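Local coordinates for protein beta-galactosidase (Trichoderma reesei, PDB 3OGR) that probably hydrolyses terminal non-reducing beta-D-galactose residues of beta-D-galactosides, as a glycosyl hydrolase family 35 enzyme with a TIM-barrel catalytic domain, at residues G116-A121 / L787-T792; D238-G243 / L276-G281; W290-C295 / S341-A346; E470-N475 / Y556-P561. All blocks are in the same frame, centred on the assembly; numbering follows the deposited sequence. Where two conformers were deposited one is given.

From the N terminus, the chain first meets these contacts at 116-121, on the loop after barrel strand 110-116, whose partner 787-792 arrives only 666 residues later; interaction 1 thus closes a loop enclosing the other three. Within it, interactions 2, 3 and 4 open and close in series, and none cross. Interaction 2 closes a short loop between parallel barrel strands 236-239 and 275-280. Interaction 3 ties helix 292-298 to the loop after strand 318-321. Interactions 1 to 3 all touch one galactose; Ala-121 meets Tyr-342, and Tyr-240 meets Tyr-344. Interaction 4 joins edge strands of two later beta sheets, its centre about 39 Å from that of interaction 1.

Interaction 1 (G116-A121 / L787-T792); sequences GPYINA and LDENWT. With GAL (beta-D-galactopyranose), chain E.
With Tyr-118 CG swung opposite the backbone N (chi1 -175°), and Glu-789 CG set beside its own backbone N with the chain extended beyond, the two side chains reach across between loops that meet at the galactose pocket of the TIM barrel. Segment 116-121 follows barrel strand 110-116; segment 787-792 belongs to the loop between strands 775-782 and 803-811. The phenol oxygen works twice. Tyr-118 OH accepts from Asn-790 N at 2.7 Å in a nearly straight bond (165° at the hydrogen), and it donates to Asn-120 OD1 at 2.6 Å, in the carbonyl plane and on a lone pair. Held in this way, the amide turns Asn-120 ND2 to galactose O4, 2.8 Å away. The Glu-789 carboxylate stacks on that amide, the planes 22° apart and Glu-789 CD 3.3 Å from Asn-120 OD1. Glu-122 N donates to Glu-789 OE2. Trp-791 comes alongside with CB 3.6 Å from Asn-120 OD1, the amide lying at the indole edge; its NE1 is hydrogen-bonded to Glu-180 OE1. A phenylalanine in place of Tyr-118 would probably leave Asn-790 N without its acceptor and the Asn-120 amide freer to rotate away from the sugar. Beside this amide, Ala-121 N donates to galactose O3 at 2.9 Å and only weakly to galactose O4 at 3.4 Å.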
# COMPACT_ATOMS: atom_id res chain seq x y z
N GLY A 116 -5.96 -12.99 -7.21
CA GLY A 116 -6.86 -12.69 -8.31
C GLY A 116 -7.61 -13.91 -8.80
O GLY A 116 -8.14 -14.70 -8.04
N PRO A 117 -7.63 -14.10 -10.12
CA PRO A 117 -6.85 -13.39 -11.15
C PRO A 117 -7.12 -11.89 -11.24
O PRO A 117 -6.21 -11.15 -11.58
CB PRO A 117 -7.35 -14.07 -12.46
CG PRO A 117 -7.81 -15.41 -12.10
CD PRO A 117 -8.22 -15.36 -10.63
N TYR A 118 -8.37 -11.47 -10.99
CA TYR A 118 -8.65 -10.05 -11.02
C TYR A 118 -8.39 -9.48 -9.62
O TYR A 118 -8.87 -10.01 -8.61
CB TYR A 118 -10.15 -9.80 -11.38
CG TYR A 118 -10.39 -8.32 -11.53
CD1 TYR A 118 -9.83 -7.66 -12.66
CD2 TYR A 118 -11.05 -7.60 -10.57
CE1 TYR A 118 -9.97 -6.31 -12.81
CE2 TYR A 118 -11.19 -6.20 -10.70
CZ TYR A 118 -10.64 -5.59 -11.84
OH TYR A 118 -10.66 -4.22 -11.96
N ILE A 119 -7.63 -8.37 -9.57
CA ILE A 119 -7.29 -7.75 -8.24
C ILE A 119 -7.73 -6.29 -8.07
O ILE A 119 -7.82 -5.82 -6.96
CB ILE A 119 -5.72 -7.88 -7.90
CG1 ILE A 119 -4.88 -7.17 -8.96
CG2 ILE A 119 -5.37 -9.33 -7.72
CD1 ILE A 119 -3.46 -6.90 -8.46
N ASN A 120 -8.02 -5.63 -9.18
CA ASN A 120 -8.40 -4.18 -9.19
C ASN A 120 -7.14 -3.40 -8.77
O ASN A 120 -6.24 -3.26 -9.60
CB ASN A 120 -9.68 -3.90 -8.33
CG ASN A 120 -10.42 -2.68 -8.79
OD1 ASN A 120 -10.88 -2.64 -9.96
ND2 ASN A 120 -10.50 -1.64 -7.89
N ALA A 121 -7.06 -2.90 -7.51
CA ALA A 121 -5.76 -2.51 -6.91
C ALA A 121 -5.12 -1.27 -7.48
O ALA A 121 -3.98 -0.92 -7.16
CB ALA A 121 -4.71 -3.67 -6.93
N LEU A 787 -3.87 0.45 -18.62
CA LEU A 787 -5.19 -0.11 -18.99
C LEU A 787 -6.19 0.08 -17.85
O LEU A 787 -5.85 0.02 -16.66
CB LEU A 787 -5.04 -1.60 -19.37
CG LEU A 787 -3.97 -1.82 -20.48
CD1 LEU A 787 -3.92 -3.30 -20.89
CD2 LEU A 787 -4.26 -0.96 -21.75
N ASP A 788 -7.45 0.28 -18.21
CA ASP A 788 -8.48 0.55 -17.18
C ASP A 788 -8.74 -0.73 -16.38
O ASP A 788 -8.57 -1.85 -16.85
CB ASP A 788 -9.77 1.00 -17.85
CG ASP A 788 -9.64 2.42 -18.48
OD1 ASP A 788 -8.76 3.17 -18.13
OD2 ASP A 788 -10.47 2.76 -19.30
N GLU A 789 -9.26 -0.50 -15.16
CA GLU A 789 -9.81 -1.59 -14.37
C GLU A 789 -11.12 -2.16 -14.94
O GLU A 789 -11.65 -1.65 -15.94
CB GLU A 789 -10.03 -1.10 -12.94
CG GLU A 789 -8.72 -0.84 -12.21
CD GLU A 789 -8.96 -0.18 -10.89
OE1 GLU A 789 -9.82 0.72 -10.81
OE2 GLU A 789 -8.23 -0.50 -9.93
N ASN A 790 -11.60 -3.25 -14.32
CA ASN A 790 -12.81 -3.94 -14.76
C ASN A 790 -13.60 -4.27 -13.52
O ASN A 790 -13.87 -5.46 -13.25
CB ASN A 790 -12.40 -5.22 -15.50
CG ASN A 790 -13.45 -5.65 -16.48
OD1 ASN A 790 -13.31 -5.42 -17.66
ND2 ASN A 790 -14.42 -6.42 -16.02
N TRP A 791 -13.97 -3.24 -12.76
CA TRP A 791 -14.52 -3.50 -11.46
C TRP A 791 -15.96 -3.99 -11.52
O TRP A 791 -16.43 -4.56 -10.51
CB TRP A 791 -14.37 -2.26 -10.54
CG TRP A 791 -14.82 -2.53 -9.15
CD1 TRP A 791 -14.01 -2.84 -8.12
CD2 TRP A 791 -16.18 -2.43 -8.61
NE1 TRP A 791 -14.76 -3.02 -6.95
CE2 TRP A 791 -16.10 -2.78 -7.22
CE3 TRP A 791 -17.48 -2.14 -9.18
CZ2 TRP A 791 -17.24 -2.84 -6.37
CZ3 TRP A 791 -18.65 -2.20 -8.32
CH2 TRP A 791 -18.50 -2.55 -6.94
N THR A 792 -16.69 -3.75 -12.61
CA THR A 792 -18.07 -4.28 -12.71
C THR A 792 -18.13 -5.40 -13.70
O THR A 792 -17.99 -5.20 -14.91
CB THR A 792 -19.00 -3.13 -13.22
OG1 THR A 792 -18.92 -2.05 -12.30
CG2 THR A 792 -20.50 -3.59 -13.33
C1 GAL E . -11.22 -1.95 -3.06
C2 GAL E . -10.51 -2.93 -4.05
C3 GAL E . -9.01 -2.73 -4.02
C4 GAL E . -8.67 -1.25 -4.27
C5 GAL E . -9.44 -0.41 -3.26
C6 GAL E . -9.31 1.11 -3.49
O1 GAL E . -12.62 -1.85 -3.30
O2 GAL E . -10.80 -4.26 -3.64
O3 GAL E . -8.40 -3.52 -5.02
O4 GAL E . -9.11 -0.95 -5.59
O5 GAL E . -10.85 -0.65 -3.40
O6 GAL E . -7.95 1.49 -3.29

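Interaction 2 (D238-G243 / L276-G281); sequences DGYPLG and LVEFQG. With GAL (beta-D-galactopyranose), chain E.
Glu-278 and Tyr-240 meet at the tight end of this contact, where Tyr-240 OH donates to Glu-278 OE1 at 2.6 Å. The carboxylate receives it on the anti side, at the edge of the phenol ring, and stands steeply to that ring with the planes 78° apart. Its other oxygen, Glu-278 OE2, accepts from galactose O2 at 2.9 Å and forms a salt bridge with Arg-114. Asp-238 packs close by, two acceptors side by side: Asp-238 OD2 lies 3.4 Å from Glu-278 OE2. Beneath these groups the backbones are joined in parallel register, Gly-239 N donating to Glu-278 O at 2.9 Å and Gln-280 N to Gly-239 O at 3.0 Å. The lack of a side chain at Gly-239 suits the Phe-279 ring, whose CD1 comes 3.3 Å from Gly-239 O.

Whereas the carboxylates and strand ends are buried, residues 240-243 are partly exposed and form a type I beta turn, closed by its own bond from Gly-243 N to Tyr-240 O. Gln-280 CG stands opposite the backbone N (chi1 -174°) and the chain is extended, which carries the amide to the turn. There Gln-280 OE1 accepts from Leu-242 N at 3.0 Å, and Gln-280 NE2 donates to Gly-243 O at 2.9 Å. Pro-241 CG touches Phe-279 CZ, the two side chains crossing at about a right angle. The whole is the parallel strand pair of a beta-alpha-beta unit, strand 236-239, helix 261-268 and strand 275-280, in a TIM barrel whose strand ends line the galactose site.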
# COMPACT_ATOMS: atom_id res chain seq x y z
N ASP A 238 -15.62 -5.53 2.68
CA ASP A 238 -14.70 -4.41 2.73
C ASP A 238 -15.42 -3.15 3.19
O ASP A 238 -16.68 -3.15 3.34
CB ASP A 238 -14.13 -4.20 1.32
CG ASP A 238 -13.25 -5.37 0.87
OD1 ASP A 238 -12.89 -6.23 1.69
OD2 ASP A 238 -12.91 -5.43 -0.37
N GLY A 239 -14.66 -2.08 3.40
CA GLY A 239 -15.29 -0.81 3.70
C GLY A 239 -14.31 0.34 3.60
O GLY A 239 -13.20 0.28 4.15
N TYR A 240 -14.73 1.37 2.85
CA TYR A 240 -14.01 2.63 2.70
C TYR A 240 -14.94 3.76 3.00
O TYR A 240 -15.33 4.54 2.10
CB TYR A 240 -13.40 2.75 1.30
CG TYR A 240 -12.34 1.68 1.05
CD1 TYR A 240 -12.70 0.39 0.64
CD2 TYR A 240 -10.97 1.97 1.25
CE1 TYR A 240 -11.69 -0.63 0.36
CE2 TYR A 240 -9.99 1.01 0.97
CZ TYR A 240 -10.37 -0.26 0.58
OH TYR A 240 -9.39 -1.19 0.30
N PRO A 241 -15.30 3.91 4.27
CA PRO A 241 -16.47 4.79 4.57
C PRO A 241 -16.28 6.26 4.23
O PRO A 241 -17.30 6.94 4.03
CB PRO A 241 -16.67 4.63 6.11
CG PRO A 241 -15.67 3.62 6.58
CD PRO A 241 -14.80 3.15 5.41
N LEU A 242 -15.04 6.74 4.11
CA LEU A 242 -14.84 8.16 3.70
C LEU A 242 -14.50 8.39 2.22
O LEU A 242 -14.33 9.55 1.75
CB LEU A 242 -13.92 8.86 4.66
CG LEU A 242 -14.60 9.75 5.72
CD1 LEU A 242 -16.10 9.55 6.13
CD2 LEU A 242 -13.66 10.18 6.76
N GLY A 243 -14.47 7.35 1.45
CA GLY A 243 -14.27 7.51 -0.01
C GLY A 243 -12.86 7.95 -0.33
O GLY A 243 -11.93 7.83 0.51
N LEU A 276 -13.22 -8.05 8.10
CA LEU A 276 -13.10 -6.89 7.18
C LEU A 276 -11.78 -7.09 6.45
O LEU A 276 -10.68 -6.86 6.98
CB LEU A 276 -13.08 -5.58 7.95
CG LEU A 276 -14.45 -5.22 8.61
CD1 LEU A 276 -14.25 -4.00 9.58
CD2 LEU A 276 -15.54 -4.89 7.52
N VAL A 277 -11.91 -7.63 5.22
CA VAL A 277 -10.74 -8.07 4.44
C VAL A 277 -9.99 -6.89 3.86
O VAL A 277 -8.80 -6.92 3.63
CB VAL A 277 -11.20 -9.13 3.39
CG1 VAL A 277 -10.02 -9.50 2.46
CG2 VAL A 277 -11.64 -10.40 4.12
N GLU A 278 -10.73 -5.79 3.63
CA GLU A 278 -10.08 -4.48 3.33
C GLU A 278 -10.83 -3.41 4.08
O GLU A 278 -12.05 -3.24 3.86
CB GLU A 278 -10.18 -4.12 1.84
CG GLU A 278 -9.46 -5.13 0.89
CD GLU A 278 -9.70 -4.75 -0.54
OE1 GLU A 278 -9.92 -3.53 -0.81
OE2 GLU A 278 -9.66 -5.64 -1.39
N PHE A 279 -10.16 -2.70 4.97
CA PHE A 279 -10.78 -1.51 5.54
C PHE A 279 -9.81 -0.34 5.34
O PHE A 279 -8.56 -0.49 5.45
CB PHE A 279 -11.02 -1.69 7.04
CG PHE A 279 -11.86 -0.60 7.60
CD1 PHE A 279 -13.25 -0.55 7.35
CD2 PHE A 279 -11.25 0.46 8.28
CE1 PHE A 279 -14.02 0.49 7.85
CE2 PHE A 279 -12.01 1.57 8.73
CZ PHE A 279 -13.40 1.55 8.52
N GLN A 280 -10.41 0.81 5.04
CA GLN A 280 -9.66 2.03 4.66
C GLN A 280 -8.45 2.34 5.57
O GLN A 280 -8.62 2.56 6.77
CB GLN A 280 -10.69 3.16 4.69
CG GLN A 280 -10.11 4.48 4.18
CD GLN A 280 -11.19 5.36 3.60
OE1 GLN A 280 -12.36 5.33 4.02
NE2 GLN A 280 -10.78 6.21 2.67
N GLY A 281 -7.32 2.43 4.93
CA GLY A 281 -6.06 2.86 5.52
C GLY A 281 -5.49 4.10 4.80
O GLY A 281 -4.37 4.51 5.12
C1 GAL E . -11.22 -1.95 -3.06
C2 GAL E . -10.51 -2.93 -4.05
C3 GAL E . -9.01 -2.73 -4.02
C4 GAL E . -8.67 -1.25 -4.27
C5 GAL E . -9.44 -0.41 -3.26
C6 GAL E . -9.31 1.11 -3.49
O1 GAL E . -12.62 -1.85 -3.30
O2 GAL E . -10.80 -4.26 -3.64
O3 GAL E . -8.40 -3.52 -5.02
O4 GAL E . -9.11 -0.95 -5.59
O5 GAL E . -10.85 -0.65 -3.40
O6 GAL E . -7.95 1.49 -3.29

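Interaction 3 (W290-C295 / S341-A346); sequences WGFEQC and SYDYGA. With MAN (alpha-D-mannopyranose), chain C; GAL (beta-D-galactopyranose), chain E.
Phe-292 presents one ring face to the turn at 343-345: Tyr-344 N sits over the ring centre, 3.3 Å above its plane, with Asp-343 CA offset toward the rim. At the ring edge lie Ser-341 CB, in plane, and Ser-341 O, 3.2 Å from Phe-292 CE2. No hydrogen bond spans the contact. The turn keeps its form through its own bonds: Ser-341 OG accepts from Asp-343 N (3.2 Å) in an ST turn, and Asp-343 OD2 accepts from Gly-345 N (2.9 Å) in an Asx turn, inside a type I' beta turn from Asp-343 to Ala-346. Glu-350 adds to both, its OE1 hydrogen-bonded to Ser-341 OG and its N to Asp-343 OD1; Asp-343 OD2 also pairs with Arg-356. Gly-345 CA lies 4.4 Å from Cys-295 C, its bare backbone letting the turn lie close to the helix, where Cys-295 is disulfide-linked to Cys-246. Tyr-344 CD1 lies over one face of the Tyr-342 ring, toward its rim, and Tyr-344 OH donates to galactose O6 at 2.7 Å. The contact packs the first turn of helix 292-298 onto the loop linking barrel strand 318-321 to helix 357-370, which also reaches the sugar.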
# COMPACT_ATOMS: atom_id res chain seq x y z
N TRP A 290 -5.09 15.55 -5.31
CA TRP A 290 -4.74 16.44 -4.19
C TRP A 290 -3.37 16.17 -3.58
O TRP A 290 -2.91 16.94 -2.74
CB TRP A 290 -5.84 16.30 -3.12
CG TRP A 290 -7.18 16.67 -3.69
CD1 TRP A 290 -8.17 15.83 -4.06
CD2 TRP A 290 -7.58 17.97 -4.09
NE1 TRP A 290 -9.24 16.53 -4.63
CE2 TRP A 290 -8.86 17.85 -4.70
CE3 TRP A 290 -6.98 19.24 -3.99
CZ2 TRP A 290 -9.59 18.98 -5.18
CZ3 TRP A 290 -7.72 20.38 -4.50
CH2 TRP A 290 -8.99 20.21 -5.06
N GLY A 291 -2.71 15.07 -4.01
CA GLY A 291 -1.46 14.65 -3.36
C GLY A 291 -1.73 13.77 -2.15
O GLY A 291 -2.74 13.93 -1.43
N PHE A 292 -0.83 12.83 -1.90
CA PHE A 292 -1.01 11.87 -0.78
C PHE A 292 -0.79 12.44 0.59
O PHE A 292 -1.28 11.89 1.56
CB PHE A 292 -0.11 10.63 -1.01
CG PHE A 292 -0.65 9.72 -2.10
CD1 PHE A 292 -1.98 9.19 -2.02
CD2 PHE A 292 0.12 9.44 -3.25
CE1 PHE A 292 -2.50 8.35 -3.01
CE2 PHE A 292 -0.37 8.58 -4.25
CZ PHE A 292 -1.66 8.01 -4.13
N GLU A 293 -0.15 13.61 0.69
CA GLU A 293 -0.11 14.28 1.99
C GLU A 293 -1.51 14.64 2.42
O GLU A 293 -1.88 14.41 3.60
CB GLU A 293 0.70 15.55 1.92
CG GLU A 293 2.12 15.31 2.07
CD GLU A 293 2.45 14.51 3.38
OE1 GLU A 293 2.96 13.38 3.22
OE2 GLU A 293 2.13 14.98 4.52
N GLN A 294 -2.31 15.22 1.52
CA GLN A 294 -3.68 15.54 1.80
C GLN A 294 -4.54 14.28 2.08
O GLN A 294 -5.40 14.28 2.99
CB GLN A 294 -4.26 16.45 0.70
CG GLN A 294 -5.41 17.19 1.13
CD GLN A 294 -5.66 18.45 0.26
OE1 GLN A 294 -4.79 19.31 0.07
NE2 GLN A 294 -6.87 18.56 -0.23
N CYS A 295 -4.30 13.16 1.35
CA CYS A 295 -4.98 11.91 1.68
C CYS A 295 -4.64 11.40 3.10
O CYS A 295 -5.50 10.88 3.81
CB CYS A 295 -4.65 10.81 0.68
SG CYS A 295 -5.29 11.28 -0.97
N SER A 341 3.08 7.55 -7.85
CA SER A 341 3.11 7.22 -6.45
C SER A 341 1.90 6.37 -6.04
O SER A 341 0.79 6.56 -6.48
CB SER A 341 2.96 8.54 -5.67
OG SER A 341 3.04 8.32 -4.25
N TYR A 342 2.15 5.37 -5.19
CA TYR A 342 1.00 4.70 -4.52
C TYR A 342 1.24 4.82 -2.98
O TYR A 342 0.95 3.92 -2.21
CB TYR A 342 0.92 3.22 -4.93
CG TYR A 342 -0.47 2.65 -4.65
CD1 TYR A 342 -1.60 3.16 -5.25
CD2 TYR A 342 -0.57 1.42 -3.89
CE1 TYR A 342 -2.90 2.54 -5.10
CE2 TYR A 342 -1.84 0.84 -3.73
CZ TYR A 342 -2.98 1.38 -4.32
OH TYR A 342 -4.17 0.72 -4.19
N ASP A 343 1.67 6.02 -2.54
CA ASP A 343 1.86 6.21 -1.10
C ASP A 343 0.59 5.93 -0.34
O ASP A 343 0.60 5.42 0.74
CB ASP A 343 2.31 7.66 -0.87
CG ASP A 343 2.44 8.03 0.62
OD1 ASP A 343 3.53 7.84 1.20
OD2 ASP A 343 1.43 8.46 1.19
N TYR A 344 -0.53 6.34 -0.95
CA TYR A 344 -1.89 6.03 -0.46
C TYR A 344 -2.23 6.79 0.83
O TYR A 344 -3.32 6.60 1.38
CB TYR A 344 -2.01 4.49 -0.17
CG TYR A 344 -3.41 3.95 -0.36
CD1 TYR A 344 -3.90 3.67 -1.62
CD2 TYR A 344 -4.25 3.75 0.72
CE1 TYR A 344 -5.18 3.16 -1.81
CE2 TYR A 344 -5.55 3.23 0.56
CZ TYR A 344 -6.03 2.99 -0.71
OH TYR A 344 -7.34 2.53 -0.90
N GLY A 345 -1.33 7.72 1.26
CA GLY A 345 -1.57 8.33 2.61
C GLY A 345 -1.49 7.29 3.72
O GLY A 345 -1.98 7.54 4.81
N ALA A 346 -0.83 6.14 3.48
CA ALA A 346 -0.82 4.99 4.42
C ALA A 346 -0.00 5.31 5.67
O ALA A 346 0.84 6.25 5.72
CB ALA A 346 -0.26 3.68 3.74
C1 MAN C . -12.68 16.38 -10.28
C2 MAN C . -13.58 15.54 -9.40
C3 MAN C . -13.40 16.05 -7.98
C4 MAN C . -11.95 15.89 -7.53
C5 MAN C . -11.04 16.66 -8.47
C6 MAN C . -9.52 16.46 -8.27
O2 MAN C . -13.15 14.21 -9.52
O3 MAN C . -14.32 15.32 -7.19
O4 MAN C . -11.76 16.43 -6.23
O5 MAN C . -11.32 16.29 -9.83
O6 MAN C . -9.16 15.08 -8.31
C1 GAL E . -11.22 -1.95 -3.06
C2 GAL E . -10.51 -2.93 -4.05
C3 GAL E . -9.01 -2.73 -4.02
C4 GAL E . -8.67 -1.25 -4.27
C5 GAL E . -9.44 -0.41 -3.26
C6 GAL E . -9.31 1.11 -3.49
O1 GAL E . -12.62 -1.85 -3.30
O2 GAL E . -10.80 -4.26 -3.64
O3 GAL E . -8.40 -3.52 -5.02
O4 GAL E . -9.11 -0.95 -5.59
O5 GAL E . -10.85 -0.65 -3.40
O6 GAL E . -7.95 1.49 -3.29

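Interaction 4 (E470-N475 / Y556-P561); sequences EIFTWN and YNYWVP. With NAG (2-acetamido-2-deoxy-beta-D-glucopyranose), chain B.
Strand 470-475 passes short strand 558-559 without any backbone hydrogen bond between them, the nearest CA atoms, Thr-473 CA and Val-560 CA, being 7.8 Å apart. Side chains fill the interval. The Phe-472 ring, its CG placed opposite the backbone N (chi1 174°), pushes its CE2 corner between two partners: Phe-472 CE2 is 3.4 Å from Tyr-558 CB and 3.5 Å from Val-560 CG2. The next ring atom, Phe-472 CZ, comes 3.6 Å from Tyr-558 O. Val-560 approaches this ring from the opposite direction. Its CG2 also meets Thr-473 CB at 3.8 Å, those two side chains reaching tip to tip. Strand 470-476 is an outermost strand of a five-stranded mixed sheet, and 558-559 an outermost strand of another mixed sheet, so side chains of an outer strand of each join the two sheets by apolar contact. Helix 357-370 packs beside them, Leu-364 and Gln-367 touching Phe-472, and Gln-367 also Val-560. An alanine at Phe-472 would probably open a gap between the sheets, leaving Tyr-558 CB and Val-560 CG2 without their aromatic partner. The Tyr-558 ring leads away from the contact, to where its OH is hydrogen-bonded to Arg-537. Nearby, the methyl carbon C8 of an N-acetylglucosamine rests 3.7 Å from Tyr-556 CB and 3.6 Å from Asn-557 OD1.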
# COMPACT_ATOMS: atom_id res chain seq x y z
N GLU A 470 -6.98 3.53 28.63
CA GLU A 470 -6.82 2.46 27.63
C GLU A 470 -5.53 1.69 27.84
O GLU A 470 -4.49 2.17 28.40
CB GLU A 470 -6.80 3.11 26.28
CG GLU A 470 -8.24 3.58 25.97
CD GLU A 470 -8.45 4.12 24.56
OE1 GLU A 470 -7.94 5.23 24.27
OE2 GLU A 470 -9.07 3.38 23.78
N ILE A 471 -5.58 0.35 27.53
CA ILE A 471 -4.44 -0.56 27.72
C ILE A 471 -3.59 -0.49 26.49
O ILE A 471 -4.02 -0.67 25.35
CB ILE A 471 -4.93 -1.99 28.01
CG1 ILE A 471 -5.47 -2.11 29.50
CG2 ILE A 471 -3.76 -3.01 27.72
CD1 ILE A 471 -6.92 -1.48 29.65
N PHE A 472 -2.24 -0.22 26.68
CA PHE A 472 -1.25 -0.37 25.60
C PHE A 472 -0.74 -1.80 25.56
O PHE A 472 -0.78 -2.45 24.52
CB PHE A 472 -0.10 0.63 25.82
CG PHE A 472 1.02 0.43 24.84
CD1 PHE A 472 0.81 0.65 23.46
CD2 PHE A 472 2.21 -0.11 25.26
CE1 PHE A 472 1.83 0.38 22.53
CE2 PHE A 472 3.26 -0.43 24.32
CZ PHE A 472 3.05 -0.13 22.96
N THR A 473 -0.28 -2.29 26.72
CA THR A 473 0.16 -3.70 26.77
C THR A 473 0.23 -4.10 28.22
O THR A 473 0.11 -3.26 29.14
CB THR A 473 1.59 -3.89 26.09
OG1 THR A 473 1.78 -5.29 25.84
CG2 THR A 473 2.73 -3.37 27.00
N TRP A 474 0.39 -5.41 28.40
CA TRP A 474 0.77 -5.93 29.73
C TRP A 474 1.49 -7.22 29.51
O TRP A 474 1.25 -7.86 28.53
CB TRP A 474 -0.45 -6.06 30.70
CG TRP A 474 -1.44 -7.09 30.20
CD1 TRP A 474 -2.52 -6.84 29.36
CD2 TRP A 474 -1.42 -8.50 30.43
NE1 TRP A 474 -3.19 -8.04 29.10
CE2 TRP A 474 -2.53 -9.07 29.71
CE3 TRP A 474 -0.58 -9.35 31.16
CZ2 TRP A 474 -2.83 -10.42 29.77
CZ3 TRP A 474 -0.83 -10.68 31.14
CH2 TRP A 474 -1.95 -11.21 30.44
N ASN A 475 2.31 -7.61 30.50
CA ASN A 475 2.92 -8.91 30.48
C ASN A 475 3.24 -9.37 31.85
O ASN A 475 3.60 -8.59 32.72
CB ASN A 475 4.15 -8.95 29.53
CG ASN A 475 4.31 -10.36 28.90
OD1 ASN A 475 3.67 -11.35 29.34
ND2 ASN A 475 4.91 -10.43 27.79
N TYR A 556 2.98 6.53 22.36
CA TYR A 556 3.40 6.43 20.94
C TYR A 556 4.86 5.91 20.82
O TYR A 556 5.19 5.38 19.77
CB TYR A 556 3.37 7.80 20.26
CG TYR A 556 2.01 8.33 19.87
CD1 TYR A 556 0.87 7.55 19.77
CD2 TYR A 556 1.93 9.68 19.48
CE1 TYR A 556 -0.31 8.08 19.27
CE2 TYR A 556 0.75 10.22 18.97
CZ TYR A 556 -0.35 9.42 18.91
OH TYR A 556 -1.52 9.96 18.40
N ASN A 557 5.68 6.14 21.83
CA ASN A 557 7.10 5.77 21.71
C ASN A 557 7.43 4.45 22.43
O ASN A 557 8.61 4.12 22.55
CB ASN A 557 8.01 6.87 22.34
CG ASN A 557 7.84 8.19 21.63
OD1 ASN A 557 7.93 8.29 20.42
ND2 ASN A 557 7.44 9.19 22.39
N TYR A 558 6.39 3.74 22.89
CA TYR A 558 6.62 2.39 23.47
C TYR A 558 6.51 1.31 22.38
O TYR A 558 5.80 1.49 21.38
CB TYR A 558 5.59 2.08 24.58
CG TYR A 558 5.84 2.76 25.92
CD1 TYR A 558 5.86 4.20 26.01
CD2 TYR A 558 6.08 1.99 27.04
CE1 TYR A 558 6.09 4.81 27.26
CE2 TYR A 558 6.31 2.62 28.34
CZ TYR A 558 6.30 4.01 28.38
OH TYR A 558 6.52 4.62 29.62
N TRP A 559 7.15 0.19 22.66
CA TRP A 559 7.28 -0.92 21.69
C TRP A 559 7.23 -2.22 22.45
O TRP A 559 7.61 -2.29 23.62
CB TRP A 559 8.62 -0.85 20.94
CG TRP A 559 8.83 0.48 20.27
CD1 TRP A 559 9.50 1.57 20.80
CD2 TRP A 559 8.49 0.83 18.93
NE1 TRP A 559 9.50 2.62 19.88
CE2 TRP A 559 8.88 2.20 18.73
CE3 TRP A 559 7.79 0.17 17.90
CZ2 TRP A 559 8.66 2.88 17.56
CZ3 TRP A 559 7.52 0.86 16.72
CH2 TRP A 559 7.97 2.23 16.53
N VAL A 560 6.74 -3.26 21.77
CA VAL A 560 6.59 -4.55 22.42
C VAL A 560 7.11 -5.67 21.49
O VAL A 560 6.33 -6.52 20.96
CB VAL A 560 5.11 -4.84 22.83
CG1 VAL A 560 5.10 -6.02 23.83
CG2 VAL A 560 4.41 -3.61 23.52
N PRO A 561 8.41 -5.68 21.25
CA PRO A 561 9.00 -6.80 20.45
C PRO A 561 8.80 -8.12 21.13
O PRO A 561 8.88 -8.21 22.39
CB PRO A 561 10.53 -6.41 20.35
CG PRO A 561 10.68 -5.59 21.63
CD PRO A 561 9.46 -4.74 21.75
C1 NAG B . 6.03 12.52 14.59
C2 NAG B . 5.06 12.66 15.76
C3 NAG B . 3.68 12.96 15.19
C4 NAG B . 3.80 14.24 14.33
C5 NAG B . 4.83 14.03 13.22
C6 NAG B . 5.03 15.26 12.33
C7 NAG B . 5.74 11.09 17.54
C8 NAG B . 5.63 9.69 18.06
N2 NAG B . 5.02 11.38 16.44
O3 NAG B . 2.82 13.15 16.30
O4 NAG B . 2.52 14.43 13.72
O5 NAG B . 6.09 13.73 13.85
O6 NAG B . 5.39 16.35 13.16
O7 NAG B . 6.45 11.92 18.12